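Local coordinates for ureidoglycolate hydrolase (Arabidopsis thaliana, PDB 4PXE), which hydrolyses (S)-ureidoglycolate to glyoxylate, ammonium and carbon dioxide as a manganese-dependent homodimeric amidohydrolase in the last step of plant purine breakdown, at residues 261-266 and 300-305; 272-277 and 311-316; 59-64 and 110-115; 116-121 and 423-428. All coordinates share one frame; numbering follows the deposited sequence.

Interaction 1: residues 261-266 and 300-305; sequences AELALA and SHLEID
Leu302 and Ile304, on one face of strand 300-305, pack against Leu263 and the backbone beside Ala264 on helix 261-266. The short axes lie 9.9 Å apart and run nearly parallel, at 13°. Side chains alternate along a strand, and so residues two apart, Leu302 and Ile304, share the face turned to the helix. His301, early in the segment, points to the other face. Leu302 comes next and has the largest share of the strand's buried surface: its CD2 lies 4.2 Å from Leu263 CB and equally near the backbone N of Ala264, so one methyl touches both the Leu263 side chain and the following backbone N. Glu303 again turns to the far face, where its OE2 accepts from His301 NE2 at 2.7 Å. That bond is nearly straight (177°), lies in the imidazole plane and uses the anti lone pair of the carboxylate. Because His301 ND1 also bonds Glu237 OE2, a charged imidazolium would be plausible. Ile304 returns to the helix and reaches with CD1 to Leu263 CD2, 4.2 Å away; Leu263 can meet both strand residues because its CG stands anti to the backbone N (chi1 -173°), leaving CB to Leu302 and the branch to Ile304. Asp305, last in the walk, forms a salt bridge with Arg307, a substrate-binding residue. Both segments lie in the region involved in dimerisation, where Ala261 packs on Ala261 of the second subunit, and a helix layered on a sheet in this way fits the alpha/beta dimerisation domain of the M20 peptidase family.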
loop_
_atom_site.group_PDB
_atom_site.type_symbol
_atom_site.label_atom_id
_atom_site.label_comp_id
_atom_site.label_asym_id
_atom_site.label_seq_id
_atom_site.Cartn_x
_atom_site.Cartn_y
_atom_site.Cartn_z
ATOM N N ALA A 261 11.578 -3.972 -7.714
ATOM C CA ALA A 261 11.407 -3.512 -9.095
ATOM C C ALA A 261 12.133 -4.439 -10.065
ATOM O O ALA A 261 11.587 -4.826 -11.114
ATOM C CB ALA A 261 11.910 -2.084 -9.242
ATOM N N GLU A 262 13.352 -4.818 -9.703
ATOM C CA GLU A 262 14.137 -5.722 -10.533
ATOM C C GLU A 262 13.498 -7.093 -10.623
ATOM O O GLU A 262 13.509 -7.714 -11.698
ATOM C CB GLU A 262 15.579 -5.817 -10.020
ATOM C CG GLU A 262 16.322 -4.524 -10.248
ATOM C CD GLU A 262 17.688 -4.459 -9.590
ATOM O OE1 GLU A 262 17.865 -5.037 -8.497
ATOM O OE2 GLU A 262 18.576 -3.804 -10.171
ATOM N N LEU A 263 12.927 -7.576 -9.521
ATOM C CA LEU A 263 12.284 -8.889 -9.554
ATOM C C LEU A 263 11.038 -8.860 -10.426
ATOM O O LEU A 263 10.801 -9.802 -11.180
ATOM C CB LEU A 263 11.968 -9.429 -8.155
ATOM C CG LEU A 263 11.452 -10.877 -8.119
ATOM C CD1 LEU A 263 12.432 -11.868 -8.784
ATOM C CD2 LEU A 263 11.120 -11.313 -6.708
ATOM N N ALA A 264 10.257 -7.788 -10.353
ATOM C CA ALA A 264 9.049 -7.702 -11.183
ATOM C C ALA A 264 9.413 -7.750 -12.657
ATOM O O ALA A 264 8.723 -8.406 -13.448
ATOM C CB ALA A 264 8.274 -6.429 -10.865
ATOM N N LEU A 265 10.484 -7.059 -13.039
ATOM C CA LEU A 265 10.938 -7.068 -14.424
ATOM C C LEU A 265 11.504 -8.441 -14.808
ATOM O O LEU A 265 11.363 -8.878 -15.962
ATOM C CB LEU A 265 11.947 -5.942 -14.676
ATOM C CG LEU A 265 11.263 -4.570 -14.652
ATOM C CD1 LEU A 265 12.245 -3.440 -14.354
ATOM C CD2 LEU A 265 10.527 -4.305 -15.960
ATOM N N ALA A 266 12.105 -9.142 -13.851
ATOM C CA ALA A 266 12.594 -10.499 -14.124
ATOM C C ALA A 266 11.450 -11.478 -14.367
ATOM O O ALA A 266 11.562 -12.370 -15.211
ATOM C CB ALA A 266 13.512 -11.011 -13.001
ATOM N N SER A 300 10.281 -4.851 1.182
ATOM C CA SER A 300 9.357 -4.871 0.061
ATOM C C SER A 300 8.690 -6.233 0.007
ATOM O O SER A 300 9.263 -7.234 0.427
ATOM C CB SER A 300 10.071 -4.556 -1.250
ATOM O OG SER A 300 11.078 -5.515 -1.537
ATOM N N HIS A 301 7.468 -6.251 -0.508
ATOM C CA HIS A 301 6.613 -7.427 -0.490
ATOM C C HIS A 301 5.975 -7.527 -1.863
ATOM O O HIS A 301 5.271 -6.602 -2.284
ATOM C CB HIS A 301 5.537 -7.238 0.595
ATOM C CG HIS A 301 4.472 -8.292 0.603
ATOM N ND1 HIS A 301 4.519 -9.397 1.428
ATOM C CD2 HIS A 301 3.314 -8.391 -0.092
ATOM C CE1 HIS A 301 3.444 -10.142 1.223
ATOM N NE2 HIS A 301 2.697 -9.553 0.308
ATOM N N LEU A 302 6.238 -8.630 -2.563
ATOM C CA LEU A 302 5.645 -8.880 -3.880
ATOM C C LEU A 302 4.783 -10.115 -3.828
ATOM O O LEU A 302 5.118 -11.088 -3.151
ATOM C CB LEU A 302 6.709 -9.160 -4.939
ATOM C CG LEU A 302 7.811 -8.154 -5.196
ATOM C CD1 LEU A 302 8.960 -8.450 -4.248
ATOM C CD2 LEU A 302 8.259 -8.204 -6.655
ATOM N N GLU A 303 3.681 -10.091 -4.569
ATOM C CA GLU A 303 2.906 -11.303 -4.786
ATOM C C GLU A 303 2.795 -11.504 -6.285
ATOM O O GLU A 303 2.388 -10.598 -7.026
ATOM C CB GLU A 303 1.542 -11.228 -4.095
ATOM C CG GLU A 303 1.699 -10.915 -2.624
ATOM C CD GLU A 303 0.425 -11.060 -1.822
ATOM O OE1 GLU A 303 -0.508 -11.763 -2.267
ATOM O OE2 GLU A 303 0.363 -10.468 -0.726
ATOM N N ILE A 304 3.188 -12.699 -6.719
ATOM C CA ILE A 304 3.416 -13.008 -8.118
ATOM C C ILE A 304 2.501 -14.142 -8.545
ATOM O O ILE A 304 2.403 -15.152 -7.854
ATOM C CB ILE A 304 4.876 -13.450 -8.326
ATOM C CG1 ILE A 304 5.837 -12.348 -7.849
ATOM C CG2 ILE A 304 5.138 -13.794 -9.787
ATOM C CD1 ILE A 304 7.314 -12.775 -7.788
ATOM N N ASP A 305 1.827 -13.959 -9.681
ATOM C CA ASP A 305 0.914 -14.953 -10.240
ATOM C C ASP A 305 1.579 -15.451 -11.517
ATOM O O ASP A 305 2.033 -14.657 -12.326
ATOM C CB ASP A 305 -0.426 -14.265 -10.546
ATOM C CG ASP A 305 -1.427 -15.180 -11.217
ATOM O OD1 ASP A 305 -1.245 -15.507 -12.408
ATOM O OD2 ASP A 305 -2.415 -15.539 -10.559
#

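Interaction 2: residues 272-277 and 311-316; sequences LESESI and EARRNT
Ser276 lies over one face of the Arg313 guanidinium, and this is the tight part of the contact. Its CB stands 3.4 Å from Arg313 CZ, while OG sits 3.2 Å above the guanidinium plane, displaced toward the rim on the NH2 side. The approach from above gives a poor angle, so the closeness of Ser276 OG and Arg313 NH2 is packing without a hydrogen bond; OG instead bonds the backbone N of Asp278, and Arg313 NE makes its salt bridge with Asp308 OD2. Further back along the arginine, the aliphatic part is met by the other serine, with Ser274 CB 3.9 Å from Arg313 CG. A bend at chi3 (51°) turns the flat head from Ser274 toward Ser276. Both serines direct CB toward the helix, and the turn that carries them is held by Ser274 OG, which is bonded also to Thr279 OG1 and accepts from the backbone N of Ser276 at 3.0 Å. The other side of the loop is loose. Glu275, with positive phi where the chain leaves helix 256-272, is exposed to solvent, and Ile277 turns away from the helix to lie on Pro251 of the second subunit. Arg314, by contrast, leaves the loop for the protein interior, where its NE and NH2 grip Asn315 OD1 side-on, from the same face of the amide, at 2.8 and 2.9 Å respectively. The arrangement is that of an ST turn following a helix, with its two serines laid along an arginine from the first turn of helix 311-332, at the surface of the dimerisation region.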
loop_
_atom_site.group_PDB
_atom_site.type_symbol
_atom_site.label_atom_id
_atom_site.label_comp_id
_atom_site.label_asym_id
_atom_site.label_seq_id
_atom_site.Cartn_x
_atom_site.Cartn_y
_atom_site.Cartn_z
ATOM N N LEU A 272 8.435 -14.363 -20.898
ATOM C CA LEU A 272 8.709 -14.196 -22.324
ATOM C C LEU A 272 9.733 -15.212 -22.839
ATOM O O LEU A 272 9.702 -15.587 -24.012
ATOM C CB LEU A 272 9.144 -12.756 -22.628
ATOM C CG LEU A 272 8.102 -11.670 -22.326
ATOM C CD1 LEU A 272 8.643 -10.294 -22.652
ATOM C CD2 LEU A 272 6.810 -11.931 -23.086
ATOM N N GLU A 273 10.632 -15.664 -21.966
ATOM C CA GLU A 273 11.628 -16.674 -22.336
ATOM C C GLU A 273 11.026 -18.044 -22.653
ATOM O O GLU A 273 11.707 -18.901 -23.229
ATOM C CB GLU A 273 12.683 -16.836 -21.232
ATOM C CG GLU A 273 13.694 -15.703 -21.163
ATOM C CD GLU A 273 14.530 -15.730 -19.886
ATOM O OE1 GLU A 273 14.245 -16.547 -18.981
ATOM O OE2 GLU A 273 15.477 -14.918 -19.790
ATOM N N SER A 274 9.769 -18.273 -22.275
ATOM C CA SER A 274 9.158 -19.584 -22.505
ATOM C C SER A 274 8.927 -19.818 -23.997
ATOM O O SER A 274 8.807 -20.964 -24.438
ATOM C CB SER A 274 7.816 -19.703 -21.783
ATOM O OG SER A 274 6.789 -19.158 -22.598
ATOM N N GLU A 275 8.845 -18.721 -24.746
ATOM C CA GLU A 275 8.563 -18.740 -26.184
ATOM C C GLU A 275 7.169 -19.271 -26.527
ATOM O O GLU A 275 6.886 -19.579 -27.685
ATOM C CB GLU A 275 9.645 -19.503 -26.958
ATOM C CG GLU A 275 11.025 -18.857 -26.880
ATOM C CD GLU A 275 12.117 -19.747 -27.439
ATOM O OE1 GLU A 275 11.801 -20.868 -27.895
ATOM O OE2 GLU A 275 13.293 -19.327 -27.418
ATOM N N SER A 276 6.304 -19.373 -25.520
ATOM C CA SER A 276 4.908 -19.735 -25.741
ATOM C C SER A 276 3.982 -18.600 -25.335
ATOM O O SER A 276 4.109 -18.049 -24.245
ATOM C CB SER A 276 4.526 -20.974 -24.943
ATOM O OG SER A 276 3.133 -21.230 -25.072
ATOM N N ILE A 277 3.030 -18.282 -26.202
ATOM C CA ILE A 277 2.039 -17.254 -25.910
ATOM C C ILE A 277 1.096 -17.676 -24.773
ATOM O O ILE A 277 0.367 -16.847 -24.228
ATOM C CB ILE A 277 1.206 -16.916 -27.170
ATOM C CG1 ILE A 277 0.691 -15.476 -27.108
ATOM C CG2 ILE A 277 0.089 -17.947 -27.389
ATOM C CD1 ILE A 277 1.534 -14.535 -27.907
ATOM N N GLU A 311 2.347 -27.562 -17.647
ATOM C CA GLU A 311 2.837 -27.541 -16.268
ATOM C C GLU A 311 4.359 -27.401 -16.183
ATOM O O GLU A 311 4.881 -26.592 -15.408
ATOM C CB GLU A 311 2.370 -28.799 -15.530
ATOM C CG GLU A 311 2.596 -28.788 -14.023
ATOM C CD GLU A 311 1.995 -30.012 -13.336
ATOM O OE1 GLU A 311 1.476 -30.901 -14.046
ATOM O OE2 GLU A 311 2.036 -30.084 -12.091
ATOM N N ALA A 312 5.076 -28.165 -16.997
ATOM C CA ALA A 312 6.536 -28.099 -16.997
ATOM C C ALA A 312 7.073 -26.710 -17.370
ATOM O O ALA A 312 8.029 -26.216 -16.758
ATOM C CB ALA A 312 7.116 -29.174 -17.932
ATOM N N ARG A 313 6.465 -26.083 -18.371
ATOM C CA ARG A 313 6.862 -24.747 -18.798
ATOM C C ARG A 313 6.622 -23.739 -17.666
ATOM O O ARG A 313 7.466 -22.871 -17.394
ATOM C CB ARG A 313 6.065 -24.350 -20.036
ATOM C CG ARG A 313 6.762 -23.394 -20.976
ATOM C CD ARG A 313 6.232 -23.559 -22.391
ATOM N NE ARG A 313 4.772 -23.509 -22.435
ATOM C CZ ARG A 313 4.028 -24.005 -23.422
ATOM N NH1 ARG A 313 4.605 -24.591 -24.465
ATOM N NH2 ARG A 313 2.706 -23.913 -23.368
ATOM N N ARG A 314 5.471 -23.872 -17.010
ATOM C CA ARG A 314 5.114 -23.053 -15.846
ATOM C C ARG A 314 6.170 -23.197 -14.748
ATOM O O ARG A 314 6.665 -22.203 -14.210
ATOM C CB ARG A 314 3.741 -23.487 -15.323
ATOM C CG ARG A 314 3.014 -22.500 -14.404
ATOM C CD ARG A 314 3.299 -22.707 -12.926
ATOM N NE ARG A 314 3.389 -24.103 -12.504
ATOM C CZ ARG A 314 2.377 -24.830 -12.038
ATOM N NH1 ARG A 314 1.149 -24.326 -11.958
ATOM N NH2 ARG A 314 2.589 -26.086 -11.661
ATOM N N ASN A 315 6.513 -24.437 -14.420
ATOM C CA ASN A 315 7.493 -24.716 -13.376
ATOM C C ASN A 315 8.869 -24.143 -13.679
ATOM O O ASN A 315 9.551 -23.682 -12.765
ATOM C CB ASN A 315 7.573 -26.224 -13.097
ATOM C CG ASN A 315 6.312 -26.762 -12.451
ATOM O OD1 ASN A 315 5.458 -25.993 -11.999
ATOM N ND2 ASN A 315 6.187 -28.088 -12.389
ATOM N N THR A 316 9.272 -24.161 -14.949
ATOM C CA THR A 316 10.534 -23.553 -15.367
ATOM C C THR A 316 10.531 -22.056 -15.059
ATOM O O THR A 316 11.533 -21.509 -14.606
ATOM C CB THR A 316 10.829 -23.799 -16.860
ATOM O OG1 THR A 316 11.068 -25.199 -17.068
ATOM C CG2 THR A 316 12.045 -23.011 -17.329
#

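Interaction 3: residues 59-64 and 110-115; sequences ALAGLT and GAIEAI
Ile115 and Leu63 meet through methyl groups, and Ile115 is the side chain that binds helix 110-115 to the turn at 59-64. Its CB stands back, 4.7 Å from Leu63 CD2. From there the CG2 branch does the touching, 4.0 Å from Leu63 CD2. The same methyl lies 4.5 Å from Ala61 CB and also rests near Ala61 O, whose polar partner is Lys119 NZ. This branch is carried out from the helix because CG2 is anti to the backbone N, while CG1 lies beside that N (chi1 -68°). CG1 passes 4.4 Å from Leu63 CD2, and the CD1 tip folds past it (chi2 -61°) without coming closer to the turn. The Ile115 and Leu63 side chains cross at an oblique angle. One helical turn earlier, Ile112 sends its CG2 to Ala61 CB at 4.2 Å, so that the small alanine is covered by two isoleucines spaced three residues apart. What sets up these positions is the end of helix 45-60: Gly62, at positive phi (76°), closes a Schellman motif, and its N bonds Ala59 O at 2.9 Å. The reversal turns Ala61 and Leu63 both toward helix 105-120. Beneath the contact lies the sheet, since Ile131 of strand 129-133 touches Leu63, Ile112 and Ile115, and Trp77 of strand 73-77 touches Leu63 and Ile115. Ile112 also reaches Val54, Leu57 and Met58 of helix 45-60, while Ala114 and Glu113 lean on helix 410-429, leaving helix 105-120 packed between those two helices.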
loop_
_atom_site.group_PDB
_atom_site.type_symbol
_atom_site.label_atom_id
_atom_site.label_comp_id
_atom_site.label_asym_id
_atom_site.label_seq_id
_atom_site.Cartn_x
_atom_site.Cartn_y
_atom_site.Cartn_z
ATOM N N ALA A 59 -33.835 -20.736 -1.404
ATOM C CA ALA A 59 -35.038 -21.136 -0.677
ATOM C C ALA A 59 -36.280 -20.878 -1.521
ATOM O O ALA A 59 -37.198 -21.706 -1.551
ATOM C CB ALA A 59 -35.121 -20.401 0.649
ATOM N N LEU A 60 -36.310 -19.742 -2.219
ATOM C CA LEU A 60 -37.447 -19.418 -3.083
ATOM C C LEU A 60 -37.593 -20.430 -4.213
ATOM O O LEU A 60 -38.696 -20.682 -4.680
ATOM C CB LEU A 60 -37.320 -18.008 -3.655
ATOM C CG LEU A 60 -37.539 -16.852 -2.677
ATOM C CD1 LEU A 60 -37.121 -15.522 -3.307
ATOM C CD2 LEU A 60 -38.990 -16.801 -2.208
ATOM N N ALA A 61 -36.475 -21.011 -4.639
ATOM C CA ALA A 61 -36.461 -22.031 -5.680
ATOM C C ALA A 61 -36.800 -23.422 -5.133
ATOM O O ALA A 61 -36.743 -24.415 -5.860
ATOM C CB ALA A 61 -35.105 -22.055 -6.374
ATOM N N GLY A 62 -37.127 -23.492 -3.843
ATOM C CA GLY A 62 -37.515 -24.751 -3.221
ATOM C C GLY A 62 -36.380 -25.716 -2.915
ATOM O O GLY A 62 -36.603 -26.918 -2.750
ATOM N N LEU A 63 -35.157 -25.201 -2.832
ATOM C CA LEU A 63 -34.002 -26.059 -2.585
ATOM C C LEU A 63 -33.773 -26.284 -1.093
ATOM O O LEU A 63 -34.012 -25.396 -0.281
ATOM C CB LEU A 63 -32.741 -25.446 -3.210
ATOM C CG LEU A 63 -32.814 -25.156 -4.707
ATOM C CD1 LEU A 63 -31.582 -24.385 -5.158
ATOM C CD2 LEU A 63 -32.920 -26.458 -5.469
ATOM N N THR A 64 -33.309 -27.481 -0.747
ATOM C CA THR A 64 -32.826 -27.742 0.605
ATOM C C THR A 64 -31.475 -27.055 0.789
ATOM O O THR A 64 -30.508 -27.392 0.100
ATOM C CB THR A 64 -32.654 -29.245 0.844
ATOM O OG1 THR A 64 -33.898 -29.915 0.597
ATOM C CG2 THR A 64 -32.221 -29.506 2.280
ATOM N N GLY A 110 -27.032 -17.964 -12.148
ATOM C CA GLY A 110 -27.426 -18.707 -13.329
ATOM C C GLY A 110 -27.777 -20.150 -13.009
ATOM O O GLY A 110 -28.644 -20.738 -13.654
ATOM N N ALA A 111 -27.134 -20.730 -11.999
ATOM C CA ALA A 111 -27.459 -22.096 -11.592
ATOM C C ALA A 111 -28.830 -22.128 -10.932
ATOM O O ALA A 111 -29.618 -23.052 -11.157
ATOM C CB ALA A 111 -26.404 -22.655 -10.652
ATOM N N ILE A 112 -29.117 -21.124 -10.117
ATOM C CA ILE A 112 -30.438 -21.025 -9.491
ATOM C C ILE A 112 -31.500 -20.835 -10.577
ATOM O O ILE A 112 -32.546 -21.489 -10.552
ATOM C CB ILE A 112 -30.491 -19.905 -8.429
ATOM C CG1 ILE A 112 -29.490 -20.205 -7.307
ATOM C CG2 ILE A 112 -31.907 -19.779 -7.860
ATOM C CD1 ILE A 112 -29.322 -19.082 -6.297
ATOM N N GLU A 113 -31.212 -19.980 -11.554
ATOM C CA GLU A 113 -32.136 -19.797 -12.668
ATOM C C GLU A 113 -32.319 -21.097 -13.457
ATOM O O GLU A 113 -33.419 -21.394 -13.907
ATOM C CB GLU A 113 -31.699 -18.642 -13.584
ATOM C CG GLU A 113 -32.609 -18.408 -14.805
ATOM C CD GLU A 113 -34.031 -17.957 -14.455
ATOM O OE1 GLU A 113 -34.309 -17.596 -13.288
ATOM O OE2 GLU A 113 -34.889 -17.958 -15.371
ATOM N N ALA A 114 -31.261 -21.890 -13.593
ATOM C CA ALA A 114 -31.370 -23.181 -14.261
ATOM C C ALA A 114 -32.339 -24.122 -13.545
ATOM O O ALA A 114 -33.119 -24.838 -14.192
ATOM C CB ALA A 114 -29.995 -23.829 -14.377
ATOM N N ILE A 115 -32.313 -24.117 -12.215
ATOM C CA ILE A 115 -33.267 -24.905 -11.433
ATOM C C ILE A 115 -34.690 -24.428 -11.706
ATOM O O ILE A 115 -35.595 -25.225 -11.963
ATOM C CB ILE A 115 -32.979 -24.806 -9.921
ATOM C CG1 ILE A 115 -31.663 -25.503 -9.588
ATOM C CG2 ILE A 115 -34.109 -25.419 -9.114
ATOM C CD1 ILE A 115 -31.637 -26.955 -9.913
#

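Interaction 4: residues 116-121 and 423-428; sequences NVLKRS and TLAKLS
Leu118 projects from helix 116-120 with both methyls toward helix 423-428, and they divide the work. CD2 lies 4.2 Å from Ala425 CB; CD1 reaches Leu424 CB at 4.5 Å, touching that leucine at the root of its side chain rather than at its branch. The small side chain of Ala425 is consistent with the close approach of the two backbones, 7.9 Å from Leu118 CA to Ala425 CA. The leucine is extended, with CG anti to the carbonyl carbon (chi1 -75°), which carries the fork straight across to its neighbours; only 100 Å² is buried in all, consistent with one side chain laid against two residues. In the next shell, Phe123 packs on Ala425, Ser421 touches Leu118, and Leu205 of strand 201-209 lies against Leu424. Farther out, polar bonds tie both helices to their surroundings: Ser428 OG bonds the backbone O of Arg127 and Lys426 forms a salt bridge with Glu364, while on the other helix Lys119 NZ bonds Ala61 O and makes a cation-pi contact with Trp77. Helix 410-429 thus lies between its neighbours, with helix 105-120 at this contact, helix 352-364 at Thr423 and Lys426, and strand 201-209 under Leu424 and Leu427.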
loop_
_atom_site.group_PDB
_atom_site.type_symbol
_atom_site.label_atom_id
_atom_site.label_comp_id
_atom_site.label_asym_id
_atom_site.label_seq_id
_atom_site.Cartn_x
_atom_site.Cartn_y
_atom_site.Cartn_z
ATOM N N ASN A 116 -34.887 -23.119 -11.650
ATOM C CA ASN A 116 -36.203 -22.541 -11.906
ATOM C C ASN A 116 -36.715 -22.822 -13.320
ATOM O O ASN A 116 -37.901 -23.114 -13.512
ATOM C CB ASN A 116 -36.194 -21.047 -11.574
ATOM C CG ASN A 116 -36.112 -20.798 -10.069
ATOM O OD1 ASN A 116 -36.728 -21.522 -9.283
ATOM N ND2 ASN A 116 -35.354 -19.789 -9.667
ATOM N N VAL A 117 -35.812 -22.777 -14.297
ATOM C CA VAL A 117 -36.120 -23.123 -15.681
ATOM C C VAL A 117 -36.614 -24.573 -15.784
ATOM O O VAL A 117 -37.649 -24.851 -16.403
ATOM C CB VAL A 117 -34.874 -22.939 -16.587
ATOM C CG1 VAL A 117 -35.034 -23.679 -17.915
ATOM C CG2 VAL A 117 -34.567 -21.447 -16.810
ATOM N N LEU A 118 -35.886 -25.496 -15.164
ATOM C CA LEU A 118 -36.251 -26.908 -15.184
ATOM C C LEU A 118 -37.583 -27.159 -14.480
ATOM O O LEU A 118 -38.408 -27.959 -14.948
ATOM C CB LEU A 118 -35.148 -27.743 -14.539
ATOM C CG LEU A 118 -33.897 -27.924 -15.401
ATOM C CD1 LEU A 118 -32.811 -28.647 -14.601
ATOM C CD2 LEU A 118 -34.215 -28.665 -16.701
ATOM N N LYS A 119 -37.804 -26.471 -13.366
ATOM C CA LYS A 119 -39.075 -26.601 -12.655
ATOM C C LYS A 119 -40.248 -26.082 -13.496
ATOM O O LYS A 119 -41.302 -26.724 -13.534
ATOM C CB LYS A 119 -39.022 -25.935 -11.274
ATOM C CG LYS A 119 -38.155 -26.700 -10.282
ATOM C CD LYS A 119 -38.379 -26.261 -8.840
ATOM C CE LYS A 119 -37.649 -27.192 -7.868
ATOM N NZ LYS A 119 -37.991 -26.933 -6.437
ATOM N N ARG A 120 -40.073 -24.951 -14.178
ATOM C CA ARG A 120 -41.138 -24.422 -15.041
ATOM C C ARG A 120 -41.484 -25.399 -16.162
ATOM O O ARG A 120 -42.631 -25.447 -16.626
ATOM C CB ARG A 120 -40.779 -23.054 -15.631
ATOM C CG ARG A 120 -40.922 -21.908 -14.651
ATOM C CD ARG A 120 -40.817 -20.540 -15.325
ATOM N NE ARG A 120 -39.520 -20.270 -15.953
ATOM C CZ ARG A 120 -38.489 -19.699 -15.337
ATOM N NH1 ARG A 120 -38.574 -19.357 -14.057
ATOM N NH2 ARG A 120 -37.362 -19.474 -16.003
ATOM N N SER A 121 -40.495 -26.180 -16.593
ATOM C CA SER A 121 -40.694 -27.164 -17.651
ATOM C C SER A 121 -41.204 -28.521 -17.146
ATOM O O SER A 121 -41.408 -29.445 -17.941
ATOM C CB SER A 121 -39.406 -27.350 -18.451
ATOM O OG SER A 121 -39.191 -26.232 -19.295
ATOM N N THR A 423 -27.977 -29.804 -19.683
ATOM C CA THR A 423 -26.894 -30.717 -19.318
ATOM C C THR A 423 -27.146 -31.349 -17.944
ATOM O O THR A 423 -26.941 -32.555 -17.769
ATOM C CB THR A 423 -25.513 -30.006 -19.332
ATOM O OG1 THR A 423 -25.297 -29.391 -20.610
ATOM C CG2 THR A 423 -24.398 -31.012 -19.085
ATOM N N LEU A 424 -27.613 -30.558 -16.980
ATOM C CA LEU A 424 -27.992 -31.079 -15.661
ATOM C C LEU A 424 -29.057 -32.159 -15.806
ATOM O O LEU A 424 -28.983 -33.201 -15.150
ATOM C CB LEU A 424 -28.545 -29.960 -14.774
ATOM C CG LEU A 424 -27.544 -28.960 -14.197
ATOM C CD1 LEU A 424 -28.298 -27.805 -13.563
ATOM C CD2 LEU A 424 -26.618 -29.625 -13.182
ATOM N N ALA A 425 -30.054 -31.876 -16.636
ATOM C CA ALA A 425 -31.179 -32.783 -16.847
ATOM C C ALA A 425 -30.689 -34.094 -17.440
ATOM O O ALA A 425 -31.068 -35.180 -16.973
ATOM C CB ALA A 425 -32.202 -32.134 -17.769
ATOM N N LYS A 426 -29.854 -34.001 -18.473
ATOM C CA LYS A 426 -29.327 -35.198 -19.126
ATOM C C LYS A 426 -28.515 -36.046 -18.156
ATOM O O LYS A 426 -28.666 -37.270 -18.103
ATOM C CB LYS A 426 -28.487 -34.832 -20.348
ATOM C CG LYS A 426 -29.278 -34.237 -21.497
ATOM C CD LYS A 426 -28.355 -33.834 -22.641
ATOM C CE LYS A 426 -29.152 -33.309 -23.829
ATOM N NZ LYS A 426 -30.114 -34.315 -24.366
ATOM N N LEU A 427 -27.654 -35.406 -17.382
ATOM C CA LEU A 427 -26.835 -36.125 -16.417
ATOM C C LEU A 427 -27.672 -36.733 -15.292
ATOM O O LEU A 427 -27.372 -37.828 -14.813
ATOM C CB LEU A 427 -25.747 -35.208 -15.861
ATOM C CG LEU A 427 -24.695 -34.836 -16.905
ATOM C CD1 LEU A 427 -23.770 -33.747 -16.379
ATOM C CD2 LEU A 427 -23.894 -36.069 -17.319
ATOM N N SER A 428 -28.715 -36.024 -14.866
ATOM C CA SER A 428 -29.588 -36.511 -13.798
ATOM C C SER A 428 -30.234 -37.848 -14.167
ATOM O O SER A 428 -30.433 -38.708 -13.308
ATOM C CB SER A 428 -30.668 -35.482 -13.456
ATOM O OG SER A 428 -31.607 -36.008 -12.519
#

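Overall arrangement
Interactions 1, 3 and 4 are buried and apolar, relying on contacts between aliphatic carbons; interaction 2 is a surface contact between two serines and an arginine. Interactions 1 and 2 belong to the dimerisation region, where strand 295-308 leads directly into helix 311-332; their centres are 18 Å apart and both touch the second subunit. Interactions 3 and 4, with centres 11 Å apart, share helix 105-120 on its successive turns and are untouched by the other chain. They also meet through Lys119, which bonds the backbone O of Ala61, and through the Glu113-Arg120 salt bridge. Interaction 1 lies about 44 Å from interaction 3, centre to centre, across the chain's middle.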